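Local structure of uncharacterized protein (Mycobacterium avium subsp. paratuberculosis, 4R9Z) at residues V201-P206 with C265-E270. The protein probably hydrolyses fatty acyl-CoA thioesters, as an acyl-CoA thioesterase II of double hot-dog fold. Sequence-based numbering, arbitrary orientation.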
loop_
_atom_site.group_PDB
_atom_site.type_symbol
_atom_site.label_atom_id
_atom_site.label_comp_id
_atom_site.label_asym_id
_atom_site.label_seq_id
_atom_site.Cartn_x
_atom_site.Cartn_y
_atom_site.Cartn_z
ATOM N N VAL B 201 -6.679 -7.555 11.279
ATOM C CA VAL B 201 -7.928 -7.793 12.008
ATOM C C VAL B 201 -8.188 -6.828 13.167
ATOM O O VAL B 201 -9.329 -6.673 13.596
ATOM C CB VAL B 201 -7.987 -9.232 12.573
ATOM C CG1 VAL B 201 -7.909 -10.249 11.449
ATOM C CG2 VAL B 201 -6.870 -9.460 13.580
ATOM N N THR B 202 -7.145 -6.171 13.665
ATOM C CA THR B 202 -7.300 -5.261 14.799
ATOM C C THR B 202 -7.477 -3.814 14.369
ATOM O O THR B 202 -7.627 -2.921 15.199
ATOM C CB THR B 202 -6.103 -5.333 15.749
ATOM O OG1 THR B 202 -4.898 -5.026 15.037
ATOM C CG2 THR B 202 -6.009 -6.711 16.358
ATOM N N LEU B 203 -7.431 -3.576 13.080
ATOM C CA LEU B 203 -7.349 -2.239 12.566
ATOM C C LEU B 203 -8.662 -1.594 12.208
ATOM O O LEU B 203 -8.691 -0.485 11.791
ATOM C CB LEU B 203 -6.399 -2.193 11.400
ATOM C CG LEU B 203 -5.541 -0.970 11.371
ATOM C CD1 LEU B 203 -4.892 -0.793 12.697
ATOM C CD2 LEU B 203 -4.500 -1.062 10.295
ATOM N N THR B 204 -9.731 -2.320 12.338
ATOM C CA THR B 204 -11.023 -1.735 12.247
ATOM C C THR B 204 -11.382 -0.753 13.325
ATOM O O THR B 204 -12.046 0.204 13.052
ATOM C CB THR B 204 -12.075 -2.800 12.287
ATOM O OG1 THR B 204 -11.676 -3.804 13.223
ATOM C CG2 THR B 204 -12.191 -3.380 10.952
ATOM N N GLU B 205 -11.000 -1.018 14.567
ATOM C CA GLU B 205 -11.570 -0.290 15.681
ATOM C C GLU B 205 -11.288 1.174 15.643
ATOM O O GLU B 205 -12.197 1.924 15.927
ATOM C CB GLU B 205 -11.230 -0.905 17.055
ATOM C CG GLU B 205 -11.110 0.056 18.262
ATOM C CD GLU B 205 -12.388 0.782 18.711
ATOM O OE1 GLU B 205 -13.482 0.494 18.240
ATOM O OE2 GLU B 205 -12.301 1.641 19.590
ATOM N N PRO B 206 -9.997 1.579 15.273
ATOM C CA PRO B 206 -9.850 3.041 15.268
ATOM C C PRO B 206 -10.835 3.724 14.321
ATOM O O PRO B 206 -11.349 4.760 14.636
ATOM C CB PRO B 206 -8.414 3.284 14.844
ATOM C CG PRO B 206 -7.951 2.061 14.262
ATOM C CD PRO B 206 -8.595 1.003 15.027
ATOM N N CYS B 265 6.793 -3.585 11.556
ATOM C CA CYS B 265 6.140 -3.296 10.291
ATOM C C CYS B 265 5.395 -1.972 10.309
ATOM O O CYS B 265 4.992 -1.494 11.366
ATOM C CB CYS B 265 5.176 -4.425 9.924
ATOM S SG CYS B 265 3.749 -4.551 11.000
ATOM N N THR B 266 5.232 -1.386 9.125
ATOM C CA THR B 266 4.374 -0.223 8.929
ATOM C C THR B 266 3.158 -0.699 8.151
ATOM O O THR B 266 3.286 -1.538 7.265
ATOM C CB THR B 266 5.089 0.909 8.164
ATOM O OG1 THR B 266 6.334 1.215 8.801
ATOM C CG2 THR B 266 4.227 2.159 8.125
ATOM N N VAL B 267 1.979 -0.176 8.476
ATOM C CA VAL B 267 0.729 -0.737 7.962
ATOM C C VAL B 267 -0.261 0.342 7.527
ATOM O O VAL B 267 -0.368 1.390 8.165
ATOM C CB VAL B 267 0.037 -1.630 9.023
ATOM C CG1 VAL B 267 -1.188 -2.303 8.443
ATOM C CG2 VAL B 267 0.992 -2.680 9.553
ATOM N N LYS B 268 -0.975 0.087 6.433
ATOM C CA LYS B 268 -2.074 0.950 6.013
ATOM C C LYS B 268 -3.265 0.112 5.560
ATOM O O LYS B 268 -3.094 -0.909 4.901
ATOM C CB LYS B 268 -1.638 1.885 4.887
ATOM C CG LYS B 268 -2.567 3.072 4.688
ATOM C CD LYS B 268 -2.318 4.150 5.729
ATOM C CE LYS B 268 -1.060 4.938 5.416
ATOM N NZ LYS B 268 -0.774 5.955 6.469
ATOM N N GLN B 269 -4.472 0.549 5.906
ATOM C CA GLN B 269 -5.670 -0.202 5.556
ATOM C C GLN B 269 -6.819 0.714 5.152
ATOM O O GLN B 269 -7.100 1.713 5.811
ATOM C CB GLN B 269 -6.104 -1.088 6.726
ATOM C CG GLN B 269 -7.329 -1.944 6.431
ATOM C CD GLN B 269 -7.743 -2.796 7.612
ATOM O OE1 GLN B 269 -8.891 -2.749 8.050
ATOM N NE2 GLN B 269 -6.808 -3.579 8.137
ATOM N N GLU B 270 -7.498 0.350 4.070
ATOM C CA GLU B 270 -8.659 1.095 3.615
ATOM C C GLU B 270 -9.886 0.208 3.762
ATOM O O GLU B 270 -9.859 -0.965 3.384
ATOM C CB GLU B 270 -8.473 1.555 2.167
ATOM C CG GLU B 270 -9.580 2.448 1.623
ATOM C CD GLU B 270 -9.319 2.887 0.190
ATOM O OE1 GLU B 270 -8.902 2.035 -0.628
ATOM O OE2 GLU B 270 -9.524 4.083 -0.117
#
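L203 and Q269 lie alongside each other and run in opposite directions, each side chain reaching past the other towards the backbone it faces. The leucine covers the glutamine at two levels: its CB sits 3.6 Å from Q269 NE2, at the amide end, while its CD2 comes 3.9 Å from Q269 CB, close to the strand. The CA atoms of L203 and Q269 are 7.5 Å apart; because the glutamine CG stands anti to the backbone N (chi1 -178°) and the chain continues extended, the amide is carried across most of that gap, up to L203 CB. Two residues earlier, V267 adds an apolar touch, its CG1 4.0 Å from L203 CD2. T204 lies at the margin, its CG2 4.4 Å from Q269 OE1.

What fixes the amide lies one shell out. Q269 NE2 donates to the carbonyl O of A200, near the end of helix 188-201, and has a weak hydrogen bond with H222 ND1 on the adjoining strand 218-226. The buried amide is thereby tied to the helix, while the leucine lies against its nitrogen and Q269 CB. Y238 and R240 of strand 236-246 and A252 of strand 249-258 also touch L203, and residues 265-269 are paired by backbone hydrogen bonds with strands 218-226 and 249-258.

The example illustrates how a short linker can be seated on a sheet largely through one apolar side chain: L203, between helices 188-201 and 204-211, plugs onto the helix-facing side of strand 263-272, joining helix to sheet in the C-terminal hot-dog unit of a double hot-dog thioesterase.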